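Local coordinates for teicoplanin pseudoaglycone deacetylases Orf2 (Actinoplanes teichomyceticus, PDB 3DFF), which probably removes an acetyl group from the teicoplanin pseudoaglycone as a zinc-dependent amide hydrolase of the PIG-L family, at residues A170-T175 and E199-F204. Numbering follows the deposited sequence.
Sequences AALFAT and ELPQGF
Leu172, followed from CB outward, meets the segment 199-204 first with CB and then with CD1, and exemplifies how a helix receives a turn without a single hydrogen bond passing between them. Its CB sits over the centre of the Phe204 ring, 4.1 Å from the ring centroid and 11° off the normal, a CH-pi contact. CG lies beside the backbone N, and chi2 of -179° turns CD1 anti to CA, extending the side chain so that this methyl lies 3.7 Å from CD of Pro201. The same methyl also reaches CD2 of Leu200, at 4.2 Å, the two leucine side chains crossing at about a right angle. Next along the helix, Phe173 brings CE1 within 3.9 Å of CB of Pro201, so that Phe173 and Leu172 take different atoms of the proline ring. CE2 of Phe204 lies at the ring edge of Phe173, 4.1 Å from Phe173 CD1. A type II turn from Pro201 to Phe204, closed by a 3.2 Å bond from Phe204 N to Pro201 O, sets the proline and the second phenylalanine on the helix together; Gly203 takes the positive phi of the turn's third position (97°), where a CB would press on the carbonyl O of Gln202. Beyond the contact, Arg269 makes a cation-pi interaction with the Phe204 ring. The arrangement is apolar helix-to-loop packing at the periphery of the alpha/beta PIG-L fold, where the connection into edge strand 204-211 lies against helix 162-178.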
# COMPACT_ATOMS: atom_id res chain seq x y z
N ALA A 170 -5.64 10.89 -1.28
CA ALA A 170 -6.41 10.86 -2.54
C ALA A 170 -7.66 9.97 -2.41
O ALA A 170 -8.74 10.33 -2.88
CB ALA A 170 -5.55 10.36 -3.67
N ALA A 171 -7.50 8.79 -1.80
CA ALA A 171 -8.65 7.90 -1.58
C ALA A 171 -9.72 8.53 -0.67
O ALA A 171 -10.92 8.37 -0.92
CB ALA A 171 -8.20 6.54 -1.01
N LEU A 172 -9.29 9.25 0.37
CA LEU A 172 -10.23 9.92 1.28
C LEU A 172 -11.02 10.98 0.51
O LEU A 172 -12.26 11.05 0.62
CB LEU A 172 -9.51 10.54 2.47
CG LEU A 172 -8.91 9.52 3.45
CD1 LEU A 172 -8.25 10.26 4.62
CD2 LEU A 172 -9.93 8.51 3.99
N PHE A 173 -10.32 11.79 -0.28
CA PHE A 173 -10.98 12.83 -1.05
C PHE A 173 -11.95 12.24 -2.07
O PHE A 173 -13.10 12.71 -2.17
CB PHE A 173 -9.95 13.74 -1.76
CG PHE A 173 -8.99 14.44 -0.83
CD1 PHE A 173 -9.37 14.79 0.46
CD2 PHE A 173 -7.70 14.77 -1.26
CE1 PHE A 173 -8.48 15.45 1.31
CE2 PHE A 173 -6.81 15.41 -0.41
CZ PHE A 173 -7.20 15.75 0.88
N ALA A 174 -11.51 11.23 -2.80
CA ALA A 174 -12.32 10.64 -3.86
C ALA A 174 -13.56 9.98 -3.26
O ALA A 174 -14.67 10.24 -3.73
CB ALA A 174 -11.51 9.64 -4.69
N THR A 175 -13.39 9.17 -2.22
CA THR A 175 -14.51 8.47 -1.57
C THR A 175 -15.48 9.44 -0.91
O THR A 175 -16.70 9.19 -0.87
CB THR A 175 -14.07 7.40 -0.52
OG1 THR A 175 -13.27 8.02 0.50
CG2 THR A 175 -13.35 6.22 -1.18
N GLU A 199 -1.88 11.36 11.14
CA GLU A 199 -2.56 12.64 10.99
C GLU A 199 -3.28 12.59 9.65
O GLU A 199 -2.65 12.48 8.59
CB GLU A 199 -1.54 13.79 11.04
CG GLU A 199 -2.08 15.18 10.60
CD GLU A 199 -2.47 16.09 11.77
OE1 GLU A 199 -3.32 17.00 11.56
OE2 GLU A 199 -1.92 15.92 12.88
N LEU A 200 -4.61 12.64 9.70
CA LEU A 200 -5.44 12.62 8.50
C LEU A 200 -5.71 14.05 8.01
O LEU A 200 -5.56 15.00 8.77
CB LEU A 200 -6.77 11.92 8.81
CG LEU A 200 -6.67 10.44 9.19
CD1 LEU A 200 -8.05 9.88 9.51
CD2 LEU A 200 -6.01 9.59 8.08
N PRO A 201 -6.11 14.21 6.74
CA PRO A 201 -6.50 15.56 6.30
C PRO A 201 -7.68 16.09 7.09
O PRO A 201 -8.50 15.31 7.56
CB PRO A 201 -6.89 15.38 4.83
CG PRO A 201 -6.28 14.06 4.41
CD PRO A 201 -6.22 13.22 5.66
N GLN A 202 -7.73 17.41 7.22
CA GLN A 202 -8.78 18.09 7.99
C GLN A 202 -10.15 17.59 7.57
O GLN A 202 -10.43 17.41 6.38
CB GLN A 202 -8.68 19.61 7.80
CG GLN A 202 -9.58 20.44 8.74
CD GLN A 202 -9.07 20.55 10.18
OE1 GLN A 202 -9.82 20.98 11.08
NE2 GLN A 202 -7.81 20.20 10.41
N GLY A 203 -11.00 17.34 8.56
CA GLY A 203 -12.35 16.88 8.30
C GLY A 203 -12.61 15.39 8.39
O GLY A 203 -13.76 14.97 8.41
N PHE A 204 -11.54 14.59 8.42
CA PHE A 204 -11.66 13.13 8.54
C PHE A 204 -11.10 12.62 9.86
O PHE A 204 -10.14 13.17 10.38
CB PHE A 204 -10.88 12.43 7.43
CG PHE A 204 -11.36 12.75 6.04
CD1 PHE A 204 -12.42 12.03 5.47
CD2 PHE A 204 -10.77 13.78 5.32
CE1 PHE A 204 -12.88 12.33 4.18
CE2 PHE A 204 -11.22 14.09 4.04
CZ PHE A 204 -12.27 13.35 3.46